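Local atomic coordinates of uncharacterized protein A6V7T0 (Pseudomonas aeruginosa, PDB entry 3K12), a protein that is of unknown function but belongs to the YjgF-like clan, whose members share a compact alpha/beta fold and assemble, as here, into trimers. Residues D[1-5]-D[14-18]; D[21-26]-D[45-50]; D[59-65]-D[107-113]; D[76-80]-D[91-95]. All blocks are in the same frame, centred on the assembly; numbering follows the deposited sequence.

Contact 1 (D[1-5]-D[14-18])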
loop_
_atom_site.group_PDB
_atom_site.type_symbol
_atom_site.label_atom_id
_atom_site.label_comp_id
_atom_site.label_asym_id
_atom_site.label_seq_id
_atom_site.Cartn_x
_atom_site.Cartn_y
_atom_site.Cartn_z
ATOM N N HIS D 1 11.115 -13.358 15.955
ATOM C CA HIS D 1 11.183 -11.876 16.066
ATOM C C HIS D 1 11.361 -11.261 14.681
ATOM O O HIS D 1 11.835 -11.922 13.759
ATOM C CB HIS D 1 12.347 -11.451 16.971
ATOM C CG HIS D 1 12.276 -12.018 18.355
ATOM N ND1 HIS D 1 11.344 -11.602 19.283
ATOM C CD2 HIS D 1 13.015 -12.977 18.965
ATOM C CE1 HIS D 1 11.513 -12.278 20.407
ATOM N NE2 HIS D 1 12.523 -13.115 20.242
ATOM N N ILE D 2 10.996 -9.994 14.557
ATOM C CA ILE D 2 11.224 -9.225 13.345
ATOM C C ILE D 2 12.722 -9.095 13.103
ATOM O O ILE D 2 13.494 -8.844 14.030
ATOM C CB ILE D 2 10.611 -7.816 13.490
ATOM C CG1 ILE D 2 9.087 -7.915 13.648
ATOM C CG2 ILE D 2 10.935 -6.935 12.304
ATOM C CD1 ILE D 2 8.463 -6.655 14.204
ATOM N N GLU D 3 13.140 -9.290 11.863
ATOM C CA GLU D 3 14.522 -9.020 11.480
ATOM C C GLU D 3 14.519 -7.833 10.524
ATOM O O GLU D 3 13.722 -7.811 9.580
ATOM C CB GLU D 3 15.139 -10.230 10.785
ATOM C CG GLU D 3 15.351 -11.456 11.681
ATOM C CD GLU D 3 15.640 -12.743 10.890
ATOM O OE1 GLU D 3 16.452 -12.702 9.932
ATOM O OE2 GLU D 3 15.057 -13.800 11.235
ATOM N N ARG D 4 15.370 -6.850 10.776
ATOM C CA ARG D 4 15.475 -5.669 9.958
ATOM C C ARG D 4 16.833 -5.572 9.293
ATOM O O ARG D 4 17.864 -5.990 9.866
ATOM C CB ARG D 4 15.250 -4.415 10.796
ATOM C CG ARG D 4 13.814 -4.316 11.258
ATOM C CD ARG D 4 13.605 -3.049 12.071
ATOM N NE ARG D 4 12.192 -2.886 12.431
ATOM C CZ ARG D 4 11.658 -3.442 13.500
ATOM N NH1 ARG D 4 12.397 -4.204 14.304
ATOM N NH2 ARG D 4 10.363 -3.256 13.770
ATOM N N PHE D 5 16.833 -4.966 8.111
ATOM C CA PHE D 5 18.031 -4.858 7.259
ATOM C C PHE D 5 18.214 -3.443 6.759
ATOM O O PHE D 5 17.244 -2.783 6.358
ATOM C CB PHE D 5 17.968 -5.883 6.089
ATOM C CG PHE D 5 17.726 -7.297 6.559
ATOM C CD1 PHE D 5 16.432 -7.741 6.868
ATOM C CD2 PHE D 5 18.791 -8.181 6.746
ATOM C CE1 PHE D 5 16.204 -9.020 7.356
ATOM C CE2 PHE D 5 18.566 -9.480 7.228
ATOM C CZ PHE D 5 17.266 -9.902 7.525
HETATM N N MSE D 14 14.345 -2.946 4.744
HETATM C CA MSE D 14 13.618 -4.178 4.697
HETATM C C MSE D 14 13.329 -4.726 6.086
HETATM O O MSE D 14 14.184 -4.664 6.972
HETATM C CB MSE D 14 14.387 -5.200 3.819
HETATM C CG MSE D 14 13.741 -6.562 3.759
HETATM SE SE MSE D 14 14.563 -7.748 2.457
HETATM C CE MSE D 14 16.426 -7.746 3.147
ATOM N N ALA D 15 12.147 -5.286 6.269
ATOM C CA ALA D 15 11.788 -5.968 7.506
ATOM C C ALA D 15 11.208 -7.332 7.179
ATOM O O ALA D 15 10.364 -7.452 6.263
ATOM C CB ALA D 15 10.789 -5.130 8.356
ATOM N N LEU D 16 11.655 -8.363 7.886
ATOM C CA LEU D 16 11.171 -9.715 7.724
ATOM C C LEU D 16 10.327 -10.061 8.954
ATOM O O LEU D 16 10.766 -9.867 10.105
ATOM C CB LEU D 16 12.371 -10.670 7.601
ATOM C CG LEU D 16 12.619 -11.744 6.543
ATOM C CD1 LEU D 16 13.654 -12.718 7.105
ATOM C CD2 LEU D 16 11.351 -12.469 6.086
ATOM N N HIS D 17 9.126 -10.552 8.716
ATOM C CA HIS D 17 8.217 -11.016 9.770
ATOM C C HIS D 17 7.805 -12.429 9.444
ATOM O O HIS D 17 6.974 -12.646 8.571
ATOM C CB HIS D 17 6.988 -10.135 9.834
ATOM C CG HIS D 17 6.018 -10.544 10.896
ATOM N ND1 HIS D 17 4.652 -10.548 10.702
ATOM C CD2 HIS D 17 6.217 -10.980 12.165
ATOM C CE1 HIS D 17 4.053 -10.949 11.808
ATOM N NE2 HIS D 17 4.980 -11.224 12.709
ATOM N N GLY D 18 8.437 -13.396 10.108
ATOM C CA GLY D 18 8.239 -14.792 9.753
ATOM C C GLY D 18 8.674 -14.975 8.305
ATOM O O GLY D 18 9.815 -14.644 7.943
HETATM O O HOH W 1 11.624 -12.724 11.154
#
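Glu3 and Leu16 form a hydrogen-bonded antiparallel pair, in which Leu16 N gives a short bond of 2.7 Å to Glu3 O and Glu3 N returns one of 3.0 Å to Leu16 O. The first is the straighter, with 172° at the hydrogen. Two residues on, Phe5 N reaches Met14 O at 2.9 Å, while the return bond from Met14 N to Phe5 O is weak. At His1 the chains diverge, and a water donates to both His1 O and Leu16 O. Between the bonded pairs, Arg4 faces Ala15, and CA-H...O contacts fill the ladder.

The packing lies on two faces. On the face of Glu3, Phe5, Met14 and Leu16, the selenomethionine Met14 carries its terminal methyl CE back to the Phe5 ring, 3.7 Å from Phe5 CG; the bend about the last torsion (chi3 58°) makes this approach, which is oblique to the ring. Leu16 CB meets the ring at its edge, near the ring plane, 4.2 Å from Phe5 CE1. The Glu3 chain runs beside Leu16, both pointing the same way. On the other face, Ile2 CG2 touches Ala15 CB at 4.3 Å and also lies over one face of the Arg4 guanidinium, towards its rim.

Arg4 NH2 bonds to the carbonyls of Val60 and Gly58 of the second subunit, and Ala15 packs on Thr91 of that subunit. The N-terminal hairpin of strands 3-7 and 12-17 thus has a largely apolar face, on which Met14 packs against helix 35-52, and another joined to a neighbour, whose two carbonyls probably offset part of the Arg4 charge.

Contact 2 (D[21-26]-D[45-50])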
loop_
_atom_site.group_PDB
_atom_site.type_symbol
_atom_site.label_atom_id
_atom_site.label_comp_id
_atom_site.label_asym_id
_atom_site.label_seq_id
_atom_site.Cartn_x
_atom_site.Cartn_y
_atom_site.Cartn_z
ATOM N N VAL D 21 8.097 -10.593 3.756
ATOM C CA VAL D 21 9.102 -9.571 3.579
ATOM C C VAL D 21 8.448 -8.248 3.240
ATOM O O VAL D 21 7.608 -8.183 2.333
ATOM C CB VAL D 21 9.983 -9.952 2.353
ATOM C CG1 VAL D 21 11.028 -8.885 2.077
ATOM C CG2 VAL D 21 10.602 -11.342 2.567
ATOM N N TYR D 22 8.841 -7.187 3.941
ATOM C CA TYR D 22 8.395 -5.830 3.638
ATOM C C TYR D 22 9.595 -5.032 3.199
ATOM O O TYR D 22 10.591 -4.983 3.915
ATOM C CB TYR D 22 7.738 -5.139 4.882
ATOM C CG TYR D 22 6.504 -5.882 5.345
ATOM C CD1 TYR D 22 5.226 -5.486 4.918
ATOM C CD2 TYR D 22 6.599 -7.011 6.120
ATOM C CE1 TYR D 22 4.068 -6.206 5.275
ATOM C CE2 TYR D 22 5.449 -7.748 6.500
ATOM C CZ TYR D 22 4.184 -7.337 6.048
ATOM O OH TYR D 22 3.057 -8.045 6.411
ATOM N N ILE D 23 9.517 -4.414 2.026
ATOM C CA ILE D 23 10.536 -3.503 1.547
ATOM C C ILE D 23 9.900 -2.130 1.339
ATOM O O ILE D 23 8.879 -1.993 0.639
ATOM C CB ILE D 23 11.183 -4.037 0.227
ATOM C CG1 ILE D 23 11.947 -5.338 0.516
ATOM C CG2 ILE D 23 12.095 -2.961 -0.359
ATOM C CD1 ILE D 23 12.411 -6.035 -0.766
ATOM N N GLY D 24 10.495 -1.132 1.963
ATOM C CA GLY D 24 10.011 0.239 1.939
ATOM C C GLY D 24 10.221 0.942 0.616
ATOM O O GLY D 24 10.715 0.318 -0.348
ATOM N N GLY D 25 9.905 2.226 0.569
ATOM C CA GLY D 25 9.931 2.980 -0.670
ATOM C C GLY D 25 11.273 2.888 -1.361
ATOM O O GLY D 25 12.326 3.229 -0.788
ATOM N N GLN D 26 11.240 2.395 -2.587
ATOM C CA GLN D 26 12.453 2.220 -3.392
ATOM C C GLN D 26 12.476 3.205 -4.538
ATOM O O GLN D 26 11.536 3.251 -5.349
ATOM C CB GLN D 26 12.475 0.806 -3.964
ATOM C CG GLN D 26 12.675 -0.292 -2.917
ATOM C CD GLN D 26 13.977 -0.136 -2.183
ATOM O OE1 GLN D 26 15.026 -0.064 -2.799
ATOM N NE2 GLN D 26 13.918 -0.062 -0.848
ATOM N N ASN D 45 17.610 -3.385 -7.145
ATOM C CA ASN D 45 17.837 -3.270 -5.703
ATOM C C ASN D 45 16.845 -4.139 -4.921
ATOM O O ASN D 45 17.207 -4.791 -3.923
ATOM C CB ASN D 45 17.737 -1.824 -5.220
ATOM C CG ASN D 45 18.348 -1.652 -3.827
ATOM O OD1 ASN D 45 19.530 -1.997 -3.617
ATOM N ND2 ASN D 45 17.561 -1.143 -2.863
ATOM N N ILE D 46 15.589 -4.208 -5.392
ATOM C CA ILE D 46 14.641 -5.158 -4.815
ATOM C C ILE D 46 15.140 -6.596 -4.889
ATOM O O ILE D 46 15.036 -7.363 -3.942
ATOM C CB ILE D 46 13.224 -4.978 -5.434
ATOM C CG1 ILE D 46 12.631 -3.627 -4.986
ATOM C CG2 ILE D 46 12.283 -6.099 -5.046
ATOM C CD1 ILE D 46 11.529 -3.092 -5.919
ATOM N N ASP D 47 15.690 -6.949 -6.059
ATOM C CA ASP D 47 16.221 -8.295 -6.274
ATOM C C ASP D 47 17.301 -8.621 -5.246
ATOM O O ASP D 47 17.330 -9.702 -4.685
ATOM C CB ASP D 47 16.812 -8.421 -7.705
ATOM C CG ASP D 47 16.460 -9.746 -8.371
ATOM O OD1 ASP D 47 15.294 -10.126 -8.386
ATOM O OD2 ASP D 47 17.351 -10.398 -8.961
ATOM N N ARG D 48 18.208 -7.667 -5.062
ATOM C CA ARG D 48 19.359 -7.836 -4.146
ATOM C C ARG D 48 18.839 -8.035 -2.734
ATOM O O ARG D 48 19.260 -8.948 -2.037
ATOM C CB ARG D 48 20.272 -6.639 -4.218
ATOM C CG ARG D 48 21.416 -6.666 -3.219
ATOM C CD ARG D 48 22.215 -5.377 -3.249
ATOM N NE ARG D 48 21.462 -4.245 -2.727
ATOM C CZ ARG D 48 21.267 -4.008 -1.424
ATOM N NH1 ARG D 48 20.574 -2.952 -1.048
ATOM N NH2 ARG D 48 21.756 -4.815 -0.495
ATOM N N LEU D 49 17.889 -7.178 -2.344
ATOM C CA LEU D 49 17.315 -7.268 -1.018
ATOM C C LEU D 49 16.599 -8.590 -0.790
ATOM O O LEU D 49 16.853 -9.277 0.205
ATOM C CB LEU D 49 16.359 -6.096 -0.784
ATOM C CG LEU D 49 16.987 -4.733 -0.526
ATOM C CD1 LEU D 49 15.984 -3.588 -0.643
ATOM C CD2 LEU D 49 17.646 -4.734 0.857
ATOM N N LEU D 50 15.770 -9.007 -1.761
ATOM C CA LEU D 50 15.064 -10.275 -1.655
ATOM C C LEU D 50 16.034 -11.445 -1.534
ATOM O O LEU D 50 15.890 -12.295 -0.687
ATOM C CB LEU D 50 14.174 -10.502 -2.880
ATOM C CG LEU D 50 12.955 -9.596 -2.893
ATOM C CD1 LEU D 50 12.244 -9.704 -4.247
ATOM C CD2 LEU D 50 11.982 -9.870 -1.683
#
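Gln26 and Asn45 meet nearly at a right angle, their amide planes only 26° apart. Asn45 ND2 donates to Gln26 OE1 at 2.8 Å; the acceptor lies in the asparagine's amide plane, whereas the donor is tilted from the carbonyl plane of the glutamine. A bend at chi2 (-60°) folds the Gln26 chain, so that its NE2 also bonds back to Gly24 O, from above that carbonyl's plane. The other end of the Asn45 amide is held as well: Arg48, one helical turn on, brings NE and NH1 side-on to Asn45 OD1, both from the same face of the amide. With both its ends bonded, the Asn45 amide has its rotation fixed.

These bonds sit at one end of the packing between strand 21-26 and helix 45-50, which covers one face of the sheet in this alpha/beta fold; the two run roughly antiparallel, at 147°, with a closest axis approach of 10.3 Å. Ile23 is central to the apolar packing. Its CD1 lies 3.9 Å from Leu49 CB and also meets Leu50 CD2, the Leu50 chain crossing it at about a right angle. Its CG2 branch touches Leu49 CD1. Leu50 CD2 reaches on to Val21 CG1, at 4.0 Å. The methylene Gln26 CG rests obliquely against Ile46 CG1, and Leu49 CD1 approaches Gln26 NE2 from the opposite direction. Met14 of strand 12-17 closes one flank, touching Val21, Ile23 and Leu49.

Contact 3 (D[59-65]-D[107-113])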
loop_
_atom_site.group_PDB
_atom_site.type_symbol
_atom_site.label_atom_id
_atom_site.label_comp_id
_atom_site.label_asym_id
_atom_site.label_seq_id
_atom_site.Cartn_x
_atom_site.Cartn_y
_atom_site.Cartn_z
ATOM N N GLN D 59 8.789 -14.443 -6.014
ATOM C CA GLN D 59 8.061 -14.596 -4.752
ATOM C C GLN D 59 7.449 -13.271 -4.288
ATOM O O GLN D 59 7.077 -13.141 -3.099
ATOM C CB GLN D 59 9.000 -15.117 -3.662
ATOM C CG GLN D 59 9.532 -16.534 -3.934
ATOM C CD GLN D 59 10.157 -17.150 -2.701
ATOM O OE1 GLN D 59 11.290 -17.656 -2.740
ATOM N NE2 GLN D 59 9.438 -17.107 -1.592
ATOM N N VAL D 60 7.346 -12.287 -5.169
ATOM C CA VAL D 60 6.773 -11.013 -4.736
ATOM C C VAL D 60 5.247 -11.129 -4.740
ATOM O O VAL D 60 4.640 -11.842 -5.551
ATOM C CB VAL D 60 7.276 -9.877 -5.617
ATOM C CG1 VAL D 60 6.828 -8.510 -5.119
ATOM C CG2 VAL D 60 8.816 -9.932 -5.680
ATOM N N LEU D 61 4.626 -10.451 -3.780
ATOM C CA LEU D 61 3.168 -10.580 -3.593
ATOM C C LEU D 61 2.455 -9.329 -4.059
ATOM O O LEU D 61 1.463 -9.429 -4.799
ATOM C CB LEU D 61 2.831 -10.828 -2.111
ATOM C CG LEU D 61 3.421 -12.151 -1.613
ATOM C CD1 LEU D 61 3.388 -12.201 -0.077
ATOM C CD2 LEU D 61 2.765 -13.420 -2.190
ATOM N N SER D 62 2.940 -8.145 -3.636
ATOM C CA SER D 62 2.307 -6.882 -4.049
ATOM C C SER D 62 3.358 -5.829 -4.275
ATOM O O SER D 62 4.357 -5.773 -3.541
ATOM C CB SER D 62 1.266 -6.372 -3.009
ATOM O OG SER D 62 1.894 -6.008 -1.802
ATOM N N VAL D 63 3.131 -4.983 -5.275
ATOM C CA VAL D 63 3.981 -3.798 -5.499
ATOM C C VAL D 63 3.093 -2.595 -5.717
ATOM O O VAL D 63 2.230 -2.606 -6.596
ATOM C CB VAL D 63 4.966 -3.983 -6.715
ATOM C CG1 VAL D 63 5.887 -2.749 -6.837
ATOM C CG2 VAL D 63 5.763 -5.234 -6.529
ATOM N N ARG D 64 3.274 -1.571 -4.893
ATOM C CA ARG D 64 2.630 -0.288 -5.099
ATOM C C ARG D 64 3.579 0.539 -5.921
ATOM O O ARG D 64 4.754 0.688 -5.577
ATOM C CB ARG D 64 2.363 0.368 -3.733
ATOM C CG ARG D 64 1.648 1.704 -3.813
ATOM C CD ARG D 64 0.194 1.563 -4.318
ATOM N NE ARG D 64 -0.439 2.864 -4.217
ATOM C CZ ARG D 64 -0.695 3.687 -5.221
ATOM N NH1 ARG D 64 -1.202 4.876 -4.956
ATOM N NH2 ARG D 64 -0.486 3.315 -6.494
ATOM N N ILE D 65 3.098 1.046 -7.048
ATOM C CA ILE D 65 3.952 1.817 -7.977
ATOM C C ILE D 65 3.459 3.243 -8.059
ATOM O O ILE D 65 2.317 3.491 -8.493
ATOM C CB ILE D 65 3.952 1.198 -9.395
ATOM C CG1 ILE D 65 4.343 -0.266 -9.323
ATOM C CG2 ILE D 65 4.912 1.983 -10.306
ATOM C CD1 ILE D 65 4.248 -1.037 -10.691
ATOM N N GLU D 107 8.565 5.275 -7.777
ATOM C CA GLU D 107 8.884 4.734 -6.477
ATOM C C GLU D 107 8.040 3.489 -6.288
ATOM O O GLU D 107 6.864 3.487 -6.664
ATOM C CB GLU D 107 8.587 5.758 -5.389
ATOM C CG GLU D 107 8.879 5.238 -3.967
ATOM C CD GLU D 107 8.927 6.335 -2.893
ATOM O OE1 GLU D 107 9.064 5.975 -1.685
ATOM O OE2 GLU D 107 8.857 7.534 -3.227
HETATM N N MSE D 108 8.631 2.433 -5.741
HETATM C CA MSE D 108 7.918 1.159 -5.524
HETATM C C MSE D 108 7.968 0.773 -4.063
HETATM O O MSE D 108 8.975 1.024 -3.366
HETATM C CB MSE D 108 8.563 0.054 -6.316
HETATM C CG MSE D 108 8.316 0.251 -7.807
HETATM SE SE MSE D 108 8.955 -1.261 -8.826
HETATM C CE MSE D 108 8.730 -0.560 -10.614
ATOM N N ILE D 109 6.902 0.113 -3.613
ATOM C CA ILE D 109 6.771 -0.377 -2.231
ATOM C C ILE D 109 6.349 -1.835 -2.309
ATOM O O ILE D 109 5.409 -2.171 -3.051
ATOM C CB ILE D 109 5.681 0.408 -1.445
ATOM C CG1 ILE D 109 5.822 1.909 -1.668
ATOM C CG2 ILE D 109 5.769 0.052 0.052
ATOM C CD1 ILE D 109 4.552 2.731 -1.265
ATOM N N VAL D 110 7.024 -2.711 -1.596
ATOM C CA VAL D 110 6.924 -4.132 -1.867
ATOM C C VAL D 110 6.560 -4.982 -0.653
ATOM O O VAL D 110 7.080 -4.754 0.451
ATOM C CB VAL D 110 8.283 -4.644 -2.385
ATOM C CG1 VAL D 110 8.274 -6.145 -2.642
ATOM C CG2 VAL D 110 8.691 -3.862 -3.640
ATOM N N VAL D 111 5.680 -5.943 -0.864
ATOM C CA VAL D 111 5.495 -7.069 0.045
ATOM C C VAL D 111 5.796 -8.354 -0.713
ATOM O O VAL D 111 5.341 -8.515 -1.866
ATOM C CB VAL D 111 4.055 -7.123 0.617
ATOM C CG1 VAL D 111 3.923 -8.258 1.609
ATOM C CG2 VAL D 111 3.750 -5.824 1.321
ATOM N N ALA D 112 6.580 -9.249 -0.098
ATOM C CA ALA D 112 7.012 -10.479 -0.758
ATOM C C ALA D 112 6.960 -11.645 0.214
ATOM O O ALA D 112 6.830 -11.459 1.431
ATOM C CB ALA D 112 8.434 -10.303 -1.323
ATOM N N ALA D 113 7.028 -12.851 -0.317
ATOM C CA ALA D 113 7.152 -14.052 0.509
ATOM C C ALA D 113 8.600 -14.508 0.574
ATOM O O ALA D 113 9.430 -14.156 -0.269
ATOM C CB ALA D 113 6.280 -15.157 -0.041
HETATM O O HOH W 2 3.096 -3.434 -1.804
#
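Strands 60-65 and 107-113 run antiparallel at 166°, their axes 4.3 Å apart at closest. They pair inside the six-stranded mixed sheet, between strands 20-26 and 91-96, and their ladder is broken by a classic beta bulge, where Leu61 and Ser62 both face Val111. Val111 O accepts from both amides, from Leu61 N at 2.8 Å on a lone pair in the carbonyl plane and from Ser62 N at 3.0 Å, tilted from that plane. Reciprocal bonds join Ser62 to Val111 and Arg64 to Ile109, and beyond the bulge Ala113 N bonds to Gln59 O almost straight, at 175°.

On the face of Val60, Val63 and Met108, which meets helices 35-52 and 73-83, Val60 CG1 and Val110 CG1 touch at 3.7 Å, their side chains crossing at about a right angle. Val63 CG1, which stands anti to the backbone N (chi1 -176°), lies 3.9 Å from both CB and SE of the selenomethionine Met108. The bulge brings Leu61 CD1 over the backbone between Ala112 and Ala113, 3.6 Å from Ala112 C. On the opposite face, Arg64 CG and Ile109 CD1 touch at 4.0 Å with the two chains side by side; the arginine then bends at chi2 towards strand 91-96, where its guanidinium bonds to Ser95 OG and Ala93 O. There too, Ser62 OG rests against Val111 CB, and a water 2.8 Å from Ser62 OG donates to Ile109 O.

Contact 4 (D[76-80]-D[91-95])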
loop_
_atom_site.group_PDB
_atom_site.type_symbol
_atom_site.label_atom_id
_atom_site.label_comp_id
_atom_site.label_asym_id
_atom_site.label_seq_id
_atom_site.Cartn_x
_atom_site.Cartn_y
_atom_site.Cartn_z
ATOM N N LEU D 76 7.811 2.330 -17.994
ATOM C CA LEU D 76 7.725 1.532 -16.779
ATOM C C LEU D 76 7.290 0.121 -17.126
ATOM O O LEU D 76 7.894 -0.874 -16.700
ATOM C CB LEU D 76 6.686 2.171 -15.835
ATOM C CG LEU D 76 6.118 1.259 -14.733
ATOM C CD1 LEU D 76 7.160 1.079 -13.667
ATOM C CD2 LEU D 76 4.821 1.829 -14.133
ATOM N N ASN D 77 6.217 0.023 -17.921
ATOM C CA ASN D 77 5.674 -1.299 -18.204
ATOM C C ASN D 77 6.551 -2.146 -19.121
ATOM O O ASN D 77 6.539 -3.362 -19.015
ATOM C CB ASN D 77 4.258 -1.217 -18.768
ATOM C CG ASN D 77 3.282 -0.681 -17.769
ATOM O OD1 ASN D 77 3.414 -0.885 -16.553
ATOM N ND2 ASN D 77 2.289 0.038 -18.260
ATOM N N GLN D 78 7.316 -1.477 -19.982
ATOM C CA GLN D 78 8.283 -2.153 -20.862
ATOM C C GLN D 78 9.272 -2.957 -20.020
ATOM O O GLN D 78 9.484 -4.151 -20.260
ATOM C CB GLN D 78 9.005 -1.116 -21.727
ATOM C CG GLN D 78 10.122 -1.631 -22.649
ATOM C CD GLN D 78 11.004 -0.474 -23.147
ATOM O OE1 GLN D 78 12.202 -0.650 -23.402
ATOM N NE2 GLN D 78 10.426 0.710 -23.254
ATOM N N VAL D 79 9.838 -2.314 -19.004
ATOM C CA VAL D 79 10.785 -3.018 -18.128
ATOM C C VAL D 79 10.084 -4.074 -17.269
ATOM O O VAL D 79 10.563 -5.201 -17.137
ATOM C CB VAL D 79 11.574 -2.015 -17.244
ATOM C CG1 VAL D 79 12.501 -2.728 -16.287
ATOM C CG2 VAL D 79 12.342 -1.051 -18.135
ATOM N N TRP D 80 8.944 -3.692 -16.659
ATOM C CA TRP D 80 8.161 -4.621 -15.859
ATOM C C TRP D 80 7.907 -5.941 -16.607
ATOM O O TRP D 80 8.085 -7.022 -16.065
ATOM C CB TRP D 80 6.831 -3.945 -15.458
ATOM C CG TRP D 80 5.993 -4.768 -14.528
ATOM C CD1 TRP D 80 5.081 -5.708 -14.870
ATOM C CD2 TRP D 80 6.014 -4.732 -13.085
ATOM N NE1 TRP D 80 4.516 -6.272 -13.739
ATOM C CE2 TRP D 80 5.072 -5.684 -12.633
ATOM C CE3 TRP D 80 6.730 -3.986 -12.140
ATOM C CZ2 TRP D 80 4.807 -5.909 -11.257
ATOM C CZ3 TRP D 80 6.474 -4.199 -10.781
ATOM C CH2 TRP D 80 5.525 -5.162 -10.354
ATOM N N THR D 91 1.114 -8.945 -7.894
ATOM C CA THR D 91 0.023 -7.976 -8.016
ATOM C C THR D 91 0.591 -6.575 -7.912
ATOM O O THR D 91 1.601 -6.361 -7.235
ATOM C CB THR D 91 -1.077 -8.200 -6.955
ATOM O OG1 THR D 91 -0.602 -7.797 -5.650
ATOM C CG2 THR D 91 -1.534 -9.646 -6.951
ATOM N N ARG D 92 -0.051 -5.614 -8.556
ATOM C CA ARG D 92 0.448 -4.251 -8.587
ATOM C C ARG D 92 -0.697 -3.260 -8.617
ATOM O O ARG D 92 -1.813 -3.587 -9.012
ATOM C CB ARG D 92 1.455 -4.028 -9.725
ATOM C CG ARG D 92 1.069 -4.611 -11.064
ATOM C CD ARG D 92 1.973 -4.100 -12.185
ATOM N NE ARG D 92 1.544 -2.820 -12.736
ATOM C CZ ARG D 92 2.209 -2.183 -13.697
ATOM N NH1 ARG D 92 3.344 -2.702 -14.179
ATOM N NH2 ARG D 92 1.773 -1.012 -14.151
ATOM N N ALA D 93 -0.399 -2.049 -8.219
ATOM C CA ALA D 93 -1.342 -0.938 -8.362
ATOM C C ALA D 93 -0.532 0.308 -8.634
ATOM O O ALA D 93 0.340 0.669 -7.836
ATOM C CB ALA D 93 -2.202 -0.778 -7.119
ATOM N N CYS D 94 -0.797 0.947 -9.762
ATOM C CA CYS D 94 0.011 2.075 -10.211
ATOM C C CYS D 94 -0.874 3.279 -10.326
ATOM O O CYS D 94 -1.955 3.183 -10.909
ATOM C CB CYS D 94 0.594 1.759 -11.590
ATOM S SG CYS D 94 1.603 3.133 -12.320
ATOM N N SER D 95 -0.422 4.393 -9.768
ATOM C CA SER D 95 -1.111 5.679 -9.937
ATOM C C SER D 95 -0.081 6.812 -10.030
ATOM O O SER D 95 1.118 6.597 -9.797
ATOM C CB SER D 95 -2.108 5.884 -8.789
ATOM O OG SER D 95 -1.421 6.069 -7.549
#
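Helix 76-80 and strand 91-95 run nearly antiparallel, at 165°, with their axes 12.8 Å apart, a gap bridged mainly by the long side chain of Arg92. Its guanidinium takes hold of Asn77 OD1 end-on: NH2 at 2.9 Å and NH1 at 3.0 Å both donate to that one oxygen. Both bonds are bent, as expected when two nitrogens share one acceptor, and the amide and guanidinium planes are inclined by about 41°.

The same group makes a cation-pi contact with Trp80. Arg92 CZ stands 4.5 Å above the centre of the five-membered ring, almost exactly on its normal, yet the guanidinium is upright, its plane nearly perpendicular to the indole, with NH1 directed at the ring face near Trp80 CG, at 3.4 Å. The turn at chi3 (-85°) raises the guanidinium while Arg92 CD lies over the indole, 3.5 Å from Trp80 CZ2.

These residues join the helix and second strand of the beta-alpha-beta unit formed by strand 60-67, helix 73-83 and strand 91-96, whose two strands are parallel neighbours. On the Cys94 side, Leu76 CD2 packs against Cys94 SG at 3.9 Å and approaches Arg92 NH2 obliquely to the guanidinium plane. Ile65 of strand 60-67 touches Leu76, Trp80 and Arg92, and Phe84 meets the Trp80 ring. The strand's outer backbone edge is also used: Arg92 is hydrogen-bonded through its main chain to the third subunit.

Overall arrangement
All four contacts share one mixed sheet. Contact 1 is its outer hairpin and joins contact 2 through Ala15 O and Tyr22 N, 2.8 Å apart, with Met14 packing on Val21 and Leu49. Contacts 2 and 3, centred 8 Å apart, are linked by adjacent strands: Gln26 N meets Met108 O at 2.8 Å. Strand 91-95 of contact 4 flanks strand 60-65, Val63 N being 2.8 Å from Thr91 O. Contacts 1 and 4, centres about 26 Å apart, both face other subunits. A glycerol, probably from the crystallisation liquor, hydrogen-bonds to Glu107 OE1; Glu107 packs on Gly25 and on Ala93 of the second subunit, so the glycerol may mark a pocket near the interface.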